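Local atomic coordinates of dimethyl-sulfide monooxygenase (Hyphomicrobium sulfonivorans, PDB entry 6AK1), a protein that oxidises dimethyl sulfide with NADH and oxygen to methanethiol and formaldehyde, serving as the FMN-using large subunit of a two-subunit monooxygenase. Residues A9-C14 / E37-M42; A57-V62 / A77-V82; G61-Y66 / L309-G314; A105-E110 / V130-V135. All coordinates share one frame; numbering follows the deposited sequence.

Interaction 1 of 4, residues A9-C14 / E37-M42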
loop_
_atom_site.group_PDB
_atom_site.type_symbol
_atom_site.label_atom_id
_atom_site.label_comp_id
_atom_site.label_asym_id
_atom_site.label_seq_id
_atom_site.Cartn_x
_atom_site.Cartn_y
_atom_site.Cartn_z
ATOM N N ALA A 9 0.510 8.099 -5.530
ATOM C CA ALA A 9 1.284 8.813 -4.527
ATOM C C ALA A 9 1.444 7.926 -3.298
ATOM O O ALA A 9 0.466 7.392 -2.773
ATOM C CB ALA A 9 0.629 10.144 -4.142
ATOM N N PHE A 10 2.680 7.766 -2.861
ATOM C CA PHE A 10 3.026 7.012 -1.668
ATOM C C PHE A 10 3.189 8.011 -0.525
ATOM O O PHE A 10 3.963 8.976 -0.638
ATOM C CB PHE A 10 4.307 6.217 -1.935
ATOM C CG PHE A 10 4.629 5.156 -0.921
ATOM C CD1 PHE A 10 3.651 4.301 -0.430
ATOM C CD2 PHE A 10 5.944 4.976 -0.503
ATOM C CE1 PHE A 10 3.973 3.312 0.498
ATOM C CE2 PHE A 10 6.279 3.979 0.418
ATOM C CZ PHE A 10 5.291 3.153 0.923
ATOM N N ASP A 11 2.443 7.801 0.557
ATOM C CA ASP A 11 2.481 8.684 1.718
ATOM C C ASP A 11 2.266 7.831 2.970
ATOM O O ASP A 11 2.110 6.613 2.895
ATOM C CB ASP A 11 1.434 9.807 1.583
ATOM C CG ASP A 11 1.843 11.109 2.298
ATOM O OD1 ASP A 11 2.446 11.081 3.387
ATOM O OD2 ASP A 11 1.533 12.190 1.784
ATOM N N MET A 12 2.276 8.478 4.128
ATOM C CA MET A 12 2.085 7.797 5.398
ATOM C C MET A 12 1.644 8.864 6.384
ATOM O O MET A 12 1.965 10.031 6.203
ATOM C CB MET A 12 3.377 7.091 5.850
ATOM C CG MET A 12 3.299 6.349 7.176
ATOM S SD MET A 12 4.755 5.271 7.460
ATOM C CE MET A 12 4.660 5.072 9.223
ATOM N N THR A 13 0.871 8.485 7.401
ATOM C CA THR A 13 0.324 9.500 8.305
ATOM C C THR A 13 1.366 9.875 9.365
ATOM O O THR A 13 1.154 9.751 10.572
ATOM C CB THR A 13 -0.978 9.024 8.945
ATOM O OG1 THR A 13 -1.749 8.262 8.002
ATOM C CG2 THR A 13 -1.796 10.224 9.409
ATOM N N CYS A 14 2.517 10.339 8.875
ATOM C CA CYS A 14 3.665 10.675 9.709
ATOM C C CYS A 14 4.503 11.720 8.976
ATOM O O CYS A 14 4.171 12.127 7.865
ATOM C CB CYS A 14 4.503 9.436 10.019
ATOM S SG CYS A 14 5.370 8.792 8.575
ATOM N N GLU A 37 -6.302 19.586 6.647
ATOM C CA GLU A 37 -6.129 20.317 5.390
ATOM C C GLU A 37 -4.986 19.766 4.545
ATOM O O GLU A 37 -5.041 19.869 3.316
ATOM C CB GLU A 37 -5.889 21.809 5.644
ATOM C CG GLU A 37 -7.072 22.554 6.282
ATOM C CD GLU A 37 -7.217 22.303 7.795
ATOM O OE1 GLU A 37 -6.267 21.774 8.423
ATOM O OE2 GLU A 37 -8.298 22.631 8.351
ATOM N N TYR A 38 -3.935 19.210 5.160
ATOM C CA TYR A 38 -2.882 18.592 4.356
ATOM C C TYR A 38 -3.451 17.469 3.502
ATOM O O TYR A 38 -3.181 17.383 2.301
ATOM C CB TYR A 38 -1.744 18.058 5.245
ATOM C CG TYR A 38 -0.772 17.150 4.497
ATOM C CD1 TYR A 38 0.303 17.678 3.781
ATOM C CD2 TYR A 38 -0.948 15.763 4.485
ATOM C CE1 TYR A 38 1.177 16.858 3.088
ATOM C CE2 TYR A 38 -0.083 14.938 3.780
ATOM C CZ TYR A 38 0.977 15.493 3.083
ATOM O OH TYR A 38 1.849 14.675 2.405
ATOM N N TRP A 39 -4.278 16.619 4.103
ATOM C CA TRP A 39 -4.780 15.453 3.388
ATOM C C TRP A 39 -5.817 15.827 2.333
ATOM O O TRP A 39 -5.793 15.274 1.227
ATOM C CB TRP A 39 -5.326 14.442 4.390
ATOM C CG TRP A 39 -4.215 13.949 5.262
ATOM C CD1 TRP A 39 -3.926 14.354 6.532
ATOM C CD2 TRP A 39 -3.203 12.995 4.898
ATOM N NE1 TRP A 39 -2.805 13.693 6.987
ATOM C CE2 TRP A 39 -2.350 12.848 6.004
ATOM C CE3 TRP A 39 -2.932 12.254 3.731
ATOM C CZ2 TRP A 39 -1.230 11.987 5.985
ATOM C CZ3 TRP A 39 -1.833 11.385 3.719
ATOM C CH2 TRP A 39 -0.999 11.262 4.839
ATOM N N THR A 40 -6.727 16.761 2.636
ATOM C CA THR A 40 -7.717 17.129 1.622
ATOM C C THR A 40 -7.067 17.869 0.456
ATOM O O THR A 40 -7.440 17.649 -0.703
ATOM C CB THR A 40 -8.862 17.956 2.235
ATOM O OG1 THR A 40 -8.355 19.145 2.857
ATOM C CG2 THR A 40 -9.591 17.136 3.269
ATOM N N ASN A 41 -6.090 18.742 0.735
ATOM C CA ASN A 41 -5.327 19.368 -0.347
ATOM C C ASN A 41 -4.557 18.330 -1.169
ATOM O O ASN A 41 -4.484 18.433 -2.392
ATOM C CB ASN A 41 -4.343 20.398 0.209
ATOM C CG ASN A 41 -5.022 21.629 0.747
ATOM O OD1 ASN A 41 -6.155 21.949 0.374
ATOM N ND2 ASN A 41 -4.318 22.350 1.615
ATOM N N MET A 42 -3.955 17.339 -0.507
ATOM C CA MET A 42 -3.244 16.280 -1.227
ATOM C C MET A 42 -4.178 15.531 -2.182
ATOM O O MET A 42 -3.854 15.345 -3.365
ATOM C CB MET A 42 -2.585 15.318 -0.224
ATOM C CG MET A 42 -1.840 14.116 -0.851
ATOM S SD MET A 42 -0.556 14.638 -2.039
ATOM C CE MET A 42 0.390 15.719 -0.980
#

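Interaction 2 of 4, residues A57-V62 / A77-V82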
loop_
_atom_site.group_PDB
_atom_site.type_symbol
_atom_site.label_atom_id
_atom_site.label_comp_id
_atom_site.label_asym_id
_atom_site.label_seq_id
_atom_site.Cartn_x
_atom_site.Cartn_y
_atom_site.Cartn_z
ATOM N N ALA A 57 0.785 4.263 3.751
ATOM C CA ALA A 57 1.453 3.255 4.566
ATOM C C ALA A 57 1.121 3.453 6.049
ATOM O O ALA A 57 0.517 4.449 6.453
ATOM C CB ALA A 57 2.966 3.304 4.347
ATOM N N ASP A 58 1.531 2.487 6.869
ATOM C CA ASP A 58 1.253 2.545 8.300
ATOM C C ASP A 58 2.181 1.597 9.047
ATOM O O ASP A 58 2.623 0.587 8.501
ATOM C CB ASP A 58 -0.206 2.180 8.612
ATOM C CG ASP A 58 -0.616 2.570 10.032
ATOM O OD1 ASP A 58 -0.176 3.651 10.506
ATOM O OD2 ASP A 58 -1.369 1.792 10.673
ATOM N N VAL A 59 2.481 1.952 10.301
ATOM C CA VAL A 59 3.134 1.070 11.261
ATOM C C VAL A 59 2.524 1.351 12.628
ATOM O O VAL A 59 1.924 2.403 12.860
ATOM C CB VAL A 59 4.668 1.246 11.338
ATOM C CG1 VAL A 59 5.337 0.954 9.993
ATOM C CG2 VAL A 59 5.018 2.635 11.830
ATOM N N VAL A 60 2.686 0.391 13.543
ATOM C CA VAL A 60 2.228 0.572 14.912
ATOM C C VAL A 60 3.352 0.240 15.882
ATOM O O VAL A 60 3.133 0.174 17.097
ATOM C CB VAL A 60 0.969 -0.265 15.202
ATOM C CG1 VAL A 60 -0.239 0.345 14.490
ATOM C CG2 VAL A 60 1.167 -1.712 14.787
ATOM N N GLY A 61 4.567 0.049 15.356
ATOM C CA GLY A 61 5.760 -0.063 16.169
ATOM C C GLY A 61 6.753 1.033 15.804
ATOM O O GLY A 61 6.581 1.748 14.809
ATOM N N VAL A 62 7.811 1.144 16.603
ATOM C CA VAL A 62 8.789 2.223 16.446
ATOM C C VAL A 62 10.130 1.649 16.013
ATOM O O VAL A 62 10.415 0.461 16.183
ATOM C CB VAL A 62 8.943 3.054 17.731
ATOM C CG1 VAL A 62 7.566 3.715 18.114
ATOM C CG2 VAL A 62 9.473 2.169 18.844
ATOM N N ALA A 77 11.629 12.485 13.528
ATOM C CA ALA A 77 10.237 12.127 13.243
ATOM C C ALA A 77 10.137 11.030 12.189
ATOM O O ALA A 77 9.273 11.069 11.304
ATOM C CB ALA A 77 9.421 13.355 12.818
ATOM N N ASP A 78 11.007 10.021 12.306
ATOM C CA ASP A 78 11.081 8.904 11.357
ATOM C C ASP A 78 9.990 7.884 11.684
ATOM O O ASP A 78 10.187 6.946 12.464
ATOM C CB ASP A 78 12.471 8.279 11.382
ATOM C CG ASP A 78 13.557 9.306 11.112
ATOM O OD1 ASP A 78 13.614 9.828 9.975
ATOM O OD2 ASP A 78 14.317 9.626 12.053
ATOM N N GLN A 79 8.822 8.090 11.058
ATOM C CA GLN A 79 7.616 7.273 11.201
ATOM C C GLN A 79 7.111 7.242 12.642
ATOM O O GLN A 79 6.335 6.360 13.017
ATOM C CB GLN A 79 7.845 5.862 10.636
ATOM C CG GLN A 79 8.196 5.901 9.127
ATOM C CD GLN A 79 8.165 4.528 8.452
ATOM O OE1 GLN A 79 7.600 3.569 8.985
ATOM N NE2 GLN A 79 8.787 4.431 7.273
ATOM N N VAL A 80 7.540 8.209 13.452
ATOM C CA VAL A 80 6.934 8.491 14.739
ATOM C C VAL A 80 6.997 10.013 14.934
ATOM O O VAL A 80 8.035 10.620 14.704
ATOM C CB VAL A 80 7.629 7.718 15.900
ATOM C CG1 VAL A 80 9.110 8.096 16.031
ATOM C CG2 VAL A 80 6.884 7.948 17.228
ATOM N N PRO A 81 5.874 10.648 15.309
ATOM C CA PRO A 81 4.530 10.090 15.533
ATOM C C PRO A 81 3.875 9.558 14.263
ATOM O O PRO A 81 4.205 9.999 13.169
ATOM C CB PRO A 81 3.738 11.285 16.087
ATOM C CG PRO A 81 4.471 12.500 15.554
ATOM C CD PRO A 81 5.919 12.103 15.561
ATOM N N VAL A 82 2.962 8.600 14.406
ATOM C CA VAL A 82 2.212 8.082 13.267
ATOM C C VAL A 82 0.748 7.951 13.682
ATOM O O VAL A 82 0.441 7.355 14.719
ATOM C CB VAL A 82 2.783 6.743 12.762
ATOM C CG1 VAL A 82 2.911 5.767 13.898
ATOM C CG2 VAL A 82 1.912 6.155 11.633
#

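Interaction 3 of 4, residues G61-Y66 / L309-G314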
loop_
_atom_site.group_PDB
_atom_site.type_symbol
_atom_site.label_atom_id
_atom_site.label_comp_id
_atom_site.label_asym_id
_atom_site.label_seq_id
_atom_site.Cartn_x
_atom_site.Cartn_y
_atom_site.Cartn_z
ATOM N N GLY A 61 4.567 0.049 15.356
ATOM C CA GLY A 61 5.760 -0.063 16.169
ATOM C C GLY A 61 6.753 1.033 15.804
ATOM O O GLY A 61 6.581 1.748 14.809
ATOM N N VAL A 62 7.811 1.144 16.603
ATOM C CA VAL A 62 8.789 2.223 16.446
ATOM C C VAL A 62 10.130 1.649 16.013
ATOM O O VAL A 62 10.415 0.461 16.183
ATOM C CB VAL A 62 8.943 3.054 17.731
ATOM C CG1 VAL A 62 7.566 3.715 18.114
ATOM C CG2 VAL A 62 9.473 2.169 18.844
ATOM N N TYR A 63 10.955 2.519 15.420
ATOM C CA TYR A 63 12.281 2.159 14.922
ATOM C C TYR A 63 13.273 2.404 16.052
ATOM O O TYR A 63 13.787 3.506 16.238
ATOM C CB TYR A 63 12.608 2.957 13.662
ATOM C CG TYR A 63 11.756 2.587 12.451
ATOM C CD1 TYR A 63 10.420 2.945 12.377
ATOM C CD2 TYR A 63 12.298 1.888 11.384
ATOM C CE1 TYR A 63 9.641 2.610 11.270
ATOM C CE2 TYR A 63 11.526 1.544 10.269
ATOM C CZ TYR A 63 10.200 1.906 10.219
ATOM O OH TYR A 63 9.436 1.572 9.115
ATOM N N ASP A 64 13.540 1.358 16.826
ATOM C CA ASP A 64 14.397 1.457 18.001
ATOM C C ASP A 64 15.645 0.578 17.910
ATOM O O ASP A 64 16.229 0.248 18.943
ATOM C CB ASP A 64 13.603 1.109 19.265
ATOM C CG ASP A 64 12.879 -0.230 19.164
ATOM O OD1 ASP A 64 13.139 -1.008 18.216
ATOM O OD2 ASP A 64 12.047 -0.508 20.051
ATOM N N VAL A 65 16.064 0.184 16.708
ATOM C CA VAL A 65 17.264 -0.647 16.563
ATOM C C VAL A 65 18.538 0.196 16.617
ATOM O O VAL A 65 19.483 -0.127 17.350
ATOM C CB VAL A 65 17.189 -1.466 15.260
ATOM C CG1 VAL A 65 18.558 -2.078 14.925
ATOM C CG2 VAL A 65 16.114 -2.540 15.378
ATOM N N TYR A 66 18.592 1.272 15.840
ATOM C CA TYR A 66 19.791 2.097 15.783
ATOM C C TYR A 66 20.078 2.731 17.132
ATOM O O TYR A 66 19.230 3.436 17.697
ATOM C CB TYR A 66 19.648 3.174 14.712
ATOM C CG TYR A 66 20.815 4.135 14.647
ATOM C CD1 TYR A 66 22.124 3.672 14.462
ATOM C CD2 TYR A 66 20.610 5.505 14.746
ATOM C CE1 TYR A 66 23.203 4.564 14.400
ATOM C CE2 TYR A 66 21.670 6.399 14.673
ATOM C CZ TYR A 66 22.968 5.924 14.511
ATOM O OH TYR A 66 24.024 6.824 14.443
ATOM N N LEU A 309 19.529 6.239 9.557
ATOM C CA LEU A 309 20.050 5.066 10.252
ATOM C C LEU A 309 18.996 4.438 11.154
ATOM O O LEU A 309 18.968 3.210 11.322
ATOM C CB LEU A 309 21.293 5.443 11.058
ATOM C CG LEU A 309 22.470 5.834 10.160
ATOM C CD1 LEU A 309 23.670 6.289 10.990
ATOM C CD2 LEU A 309 22.844 4.679 9.260
ATOM N N ALA A 310 18.129 5.258 11.755
ATOM C CA ALA A 310 17.016 4.697 12.508
ATOM C C ALA A 310 16.109 3.889 11.597
ATOM O O ALA A 310 15.682 2.787 11.956
ATOM C CB ALA A 310 16.229 5.807 13.211
ATOM N N LEU A 311 15.808 4.416 10.407
ATOM C CA LEU A 311 14.921 3.705 9.489
ATOM C C LEU A 311 15.575 2.431 8.987
ATOM O O LEU A 311 14.947 1.364 8.978
ATOM C CB LEU A 311 14.526 4.607 8.312
ATOM C CG LEU A 311 13.556 5.774 8.560
ATOM C CD1 LEU A 311 13.469 6.670 7.334
ATOM C CD2 LEU A 311 12.156 5.268 8.973
ATOM N N TYR A 312 16.846 2.526 8.583
ATOM C CA TYR A 312 17.610 1.342 8.193
ATOM C C TYR A 312 17.583 0.283 9.283
ATOM O O TYR A 312 17.364 -0.901 9.000
ATOM C CB TYR A 312 19.052 1.736 7.863
ATOM C CG TYR A 312 19.250 2.173 6.427
ATOM C CD1 TYR A 312 18.204 2.741 5.699
ATOM C CD2 TYR A 312 20.476 1.998 5.787
ATOM C CE1 TYR A 312 18.382 3.139 4.368
ATOM C CE2 TYR A 312 20.663 2.391 4.457
ATOM C CZ TYR A 312 19.606 2.956 3.759
ATOM O OH TYR A 312 19.772 3.338 2.449
ATOM N N GLY A 313 17.768 0.698 10.541
ATOM C CA GLY A 313 17.749 -0.251 11.643
ATOM C C GLY A 313 16.464 -1.056 11.690
ATOM O O GLY A 313 16.489 -2.287 11.782
ATOM N N GLY A 314 15.318 -0.369 11.625
ATOM C CA GLY A 314 14.049 -1.078 11.615
ATOM C C GLY A 314 13.823 -1.863 10.335
ATOM O O GLY A 314 13.244 -2.949 10.361
HETATM O O HOH W 1 15.982 2.142 14.470
#

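Interaction 4 of 4, residues A105-E110 / V130-V135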
loop_
_atom_site.group_PDB
_atom_site.type_symbol
_atom_site.label_atom_id
_atom_site.label_comp_id
_atom_site.label_asym_id
_atom_site.label_seq_id
_atom_site.Cartn_x
_atom_site.Cartn_y
_atom_site.Cartn_z
ATOM N N ALA A 105 -3.634 -1.844 6.679
ATOM C CA ALA A 105 -4.124 -2.363 7.953
ATOM C C ALA A 105 -3.553 -3.758 8.170
ATOM O O ALA A 105 -3.659 -4.620 7.294
ATOM C CB ALA A 105 -5.661 -2.385 8.004
ATOM N N ALA A 106 -2.944 -3.972 9.327
ATOM C CA ALA A 106 -2.322 -5.255 9.611
ATOM C C ALA A 106 -3.358 -6.281 10.062
ATOM O O ALA A 106 -4.384 -5.949 10.669
ATOM C CB ALA A 106 -1.229 -5.104 10.672
ATOM N N ILE A 107 -3.067 -7.552 9.753
ATOM C CA ILE A 107 -3.895 -8.673 10.188
ATOM C C ILE A 107 -3.383 -9.287 11.480
ATOM O O ILE A 107 -3.994 -10.231 12.001
ATOM C CB ILE A 107 -3.963 -9.730 9.067
ATOM C CG1 ILE A 107 -2.609 -10.432 8.907
ATOM C CG2 ILE A 107 -4.343 -9.075 7.746
ATOM C CD1 ILE A 107 -2.566 -11.433 7.749
ATOM N N THR A 108 -2.292 -8.751 12.030
ATOM C CA THR A 108 -1.640 -9.340 13.195
ATOM C C THR A 108 -2.427 -9.090 14.479
ATOM O O THR A 108 -2.436 -9.935 15.383
ATOM C CB THR A 108 -0.223 -8.758 13.332
ATOM O OG1 THR A 108 0.513 -8.986 12.126
ATOM C CG2 THR A 108 0.519 -9.378 14.497
ATOM N N PHE A 109 -3.048 -7.925 14.611
ATOM C CA PHE A 109 -3.652 -7.563 15.883
ATOM C C PHE A 109 -5.164 -7.433 15.833
ATOM O O PHE A 109 -5.819 -7.647 16.856
ATOM C CB PHE A 109 -3.047 -6.244 16.395
ATOM C CG PHE A 109 -1.544 -6.244 16.421
ATOM C CD1 PHE A 109 -0.851 -7.064 17.315
ATOM C CD2 PHE A 109 -0.821 -5.440 15.549
ATOM C CE1 PHE A 109 0.544 -7.071 17.339
ATOM C CE2 PHE A 109 0.567 -5.436 15.562
ATOM C CZ PHE A 109 1.255 -6.253 16.456
ATOM N N GLU A 110 -5.736 -7.106 14.680
ATOM C CA GLU A 110 -7.158 -6.836 14.579
ATOM C C GLU A 110 -7.911 -8.079 14.121
ATOM O O GLU A 110 -7.534 -8.709 13.123
ATOM C CB GLU A 110 -7.426 -5.678 13.620
ATOM C CG GLU A 110 -8.811 -5.099 13.815
ATOM C CD GLU A 110 -9.022 -3.820 13.035
ATOM O OE1 GLU A 110 -10.201 -3.437 12.872
ATOM O OE2 GLU A 110 -8.015 -3.212 12.592
ATOM N N VAL A 130 -11.726 2.308 -2.312
ATOM C CA VAL A 130 -10.775 1.926 -1.279
ATOM C C VAL A 130 -9.987 0.711 -1.746
ATOM O O VAL A 130 -10.510 -0.174 -2.440
ATOM C CB VAL A 130 -11.473 1.658 0.073
ATOM C CG1 VAL A 130 -12.379 0.442 -0.017
ATOM C CG2 VAL A 130 -10.431 1.456 1.174
ATOM N N ALA A 131 -8.713 0.697 -1.399
ATOM C CA ALA A 131 -7.867 -0.474 -1.515
ATOM C C ALA A 131 -7.342 -0.814 -0.132
ATOM O O ALA A 131 -7.056 0.082 0.669
ATOM C CB ALA A 131 -6.705 -0.235 -2.480
ATOM N N TRP A 132 -7.231 -2.103 0.149
ATOM C CA TRP A 132 -6.723 -2.594 1.424
ATOM C C TRP A 132 -5.300 -3.085 1.196
ATOM O O TRP A 132 -5.085 -4.073 0.488
ATOM C CB TRP A 132 -7.605 -3.717 1.978
ATOM C CG TRP A 132 -7.030 -4.358 3.214
ATOM C CD1 TRP A 132 -6.167 -3.786 4.111
ATOM C CD2 TRP A 132 -7.268 -5.691 3.685
ATOM N NE1 TRP A 132 -5.870 -4.671 5.112
ATOM C CE2 TRP A 132 -6.534 -5.847 4.881
ATOM C CE3 TRP A 132 -8.044 -6.764 3.221
ATOM C CZ2 TRP A 132 -6.536 -7.036 5.610
ATOM C CZ3 TRP A 132 -8.055 -7.943 3.955
ATOM C CH2 TRP A 132 -7.308 -8.070 5.137
ATOM N N ASN A 133 -4.335 -2.416 1.806
ATOM C CA ASN A 133 -2.951 -2.880 1.767
ATOM C C ASN A 133 -2.742 -3.842 2.931
ATOM O O ASN A 133 -2.615 -3.424 4.084
ATOM C CB ASN A 133 -1.986 -1.703 1.815
ATOM C CG ASN A 133 -0.532 -2.149 1.842
ATOM O OD1 ASN A 133 -0.114 -2.981 1.038
ATOM N ND2 ASN A 133 0.235 -1.619 2.787
ATOM N N VAL A 134 -2.696 -5.134 2.612
ATOM C CA VAL A 134 -2.627 -6.220 3.585
ATOM C C VAL A 134 -1.191 -6.380 4.081
ATOM O O VAL A 134 -0.311 -6.794 3.326
ATOM C CB VAL A 134 -3.135 -7.524 2.958
ATOM C CG1 VAL A 134 -3.193 -8.636 3.985
ATOM C CG2 VAL A 134 -4.468 -7.285 2.291
ATOM N N VAL A 135 -0.952 -6.114 5.365
ATOM C CA VAL A 135 0.385 -6.259 5.914
ATOM C C VAL A 135 0.337 -7.176 7.130
ATOM O O VAL A 135 -0.718 -7.410 7.732
ATOM C CB VAL A 135 1.037 -4.898 6.270
ATOM C CG1 VAL A 135 0.957 -3.932 5.098
ATOM C CG2 VAL A 135 0.405 -4.281 7.499
#

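Interaction 1 of 4, residues A9-C14 / E37-M42
Trp39 and Asp11 bury most of the surface here, with Thr13 third. The indole extends its six-membered ring toward the backbone of Asp11 to Thr13: Trp39 CH2 comes 3.7 Å from Asp11 OD1 and 3.5 Å from Met12 O, which lies at the ring edge and in its plane. Alongside, Trp39 CZ2 sits 3.7 Å from Thr13 CA and 3.9 Å from Thr13 CG2, so the indole packs on both the backbone and the methyl of Thr13, the centre of an inverse gamma turn. A hydrogen bond from Trp39 NE1 to Tyr33 O, and Tyr38 CD2 over the centre of one face, restrain the rotation of the indole.

Asp11 holds CG opposite its own N (chi1 -150°), which swings the carboxylate toward the helix. Its oxygens divide the work. OD2 accepts from Tyr38 OH at 2.6 Å through its syn lone pair, lying in the plane of a phenol turned 84° from the carboxylate; OD1 takes Met12 N at 2.7 Å through its anti lone pair. With an alanine here, the buried Tyr38 hydroxyl would probably lose the acceptor for its proton, and Met12 N its carboxylate partner.

The axes of strand 9-12 and helix 37-42 approach to 12.0 Å, nearly antiparallel at 171°, the packing of a strand against the helix that follows it in a TIM barrel.

Interaction 2 of 4, residues A57-V62 / A77-V82
At the mouth of the TIM barrel, beside the probable FMN site, the loop that leaves strand 53-57 with Asp58 and Val59 packs on Gln79 and Val82 of the loop after helix 71-75. No hydrogen bond spans the two segments; the evidence for their association is van der Waals contact. Asp58, which probably binds FMN as in related enzymes, meets Val82 at about a right angle, its OD1 lying 3.4 Å from Val82 CG2. The other methyl, Val82 CG1, rests 3.7 Å from Val59 O and 4.3 Å from Val59 CG2.

Val59 also crosses the Gln79 side chain, placing CG1 3.6 Å from Gln79 OE1. That amide is held from both ends, OE1 by Tyr63 OH and NE2 by His17 O, and the extended chain (chi2 -169°) carries it to these partners. The path of 77-82 is irregular: Ala77 is the C-prime residue of the Schellman motif closing helix 71-75, Asp78 centres an inverse gamma turn, and a cis peptide precedes Pro81. Val59, Gln79 and Val82 all rest on Met12 of strand 6-12. Farther along, Val62 CG1 and Val80 CG2 make a looser methyl contact at 4.4 Å.

Interaction 3 of 4, residues G61-Y66 / L309-G314
Tyr66 and Tyr63 grip segment 309-314 of helix 305-316 at separate points, each offering a ring face to a leucine in a CH-pi contact. Tyr66 is the tighter: Leu309 CB stands 3.6 Å from its ring centroid, only 5° off the normal, while Leu309 CD1 reaches Tyr66 OH at 3.5 Å. Its CG is trans to N (chi1 176°), which lays the ring across Leu309. Tyr63 receives Leu311 CD2 over its face, 4.0 Å from the centroid, and its CD2 abuts Gly314 CA at 3.5 Å, so close that a beta carbon on Gly314 would collide with the ring.

The looser side is at Val65, on the partly exposed margin, which touches mainly helix backbone, CG2 lying 3.6 Å from Gly313 O. No direct hydrogen bond joins the segments; one water bridges them, accepting from Tyr66 N at 3.1 Å and donating to Ala310 O at 2.6 Å. A leucine in place of Tyr66 would probably deprive Glu306 of its hydroxyl partner and Leu309 CB of the aromatic face.

The loop is thus pressed to helix 305-316, where Trp315 meets Tyr63 edge-to-face. Helix 71-75 adds Met72 against Tyr66 and Ala73 against Ala310, while helix 355-362 packs Ile359 on Leu309.

Interaction 4 of 4, residues A105-E110 / V130-V135
Ala105 and Val134, then Ala106 and Val135, pair as parallel strands, yet one expected backbone acceptor is taken by a side chain. Ala105 N donates to Asn133 O at 3.2 Å with a nearly straight bond (164°). Ala105 O, however, lies 3.6 Å from Val135 N, too long to count, and accepts instead from Trp132 NE1 at 3.1 Å. The indole meets this oxygen close to its own plane, at 125° to the C=O bond; CG trans to N (chi1 173°) brings it there. Val134 CG2 lies over the centre of one face of the indole, and Ile107 CG2 touches its edge 3.7 Å from Trp132 CZ2.

Val135 O accepts a hydrogen bond from Ile107 N at 3.1 Å, nearly in line with the carbonyl, and also receives a CA-H...O contact from Ala106 CA at 3.3 Å. Val135 CG2 packs on Ala106 CB at 3.7 Å. Within the barrel, Asn133 ND2 is satisfied by Thr104 OG1, a probable FMN-binding residue, so Asn133 may help to position it.

In this beta-alpha-beta unit one further backbone bond, from Ile107 N, therefore follows the last bridge of strand 100-106, with the indole N-H standing in for Val135 N as donor to Ala105 O, where the pair is wider than at the next bridge.

In the fold
The four contacts lie within one luciferase-like TIM barrel. Interactions 1 and 4 reach its parallel sheet about 19 Å apart between centres, on strands 6-12 and 100-106/130-135, with strand 53-57 between. Interaction 2, in the loops beyond strand 53-57, is about 14 Å from interaction 1 between centres and joined to it by a probable hydrogen bond, Asp11 O to Ala57 N at 2.8 Å. Interaction 3 shares Gly61 and Val62 with interaction 2, about 10 Å away between centres, and ties that loop to helix 305-316, enclosing interaction 4 in sequence. Interaction 2 touches interaction 4 through Val60 and Phe109, so the loops near the probable FMN site contact one another, strand 6-12 and helix 305-316.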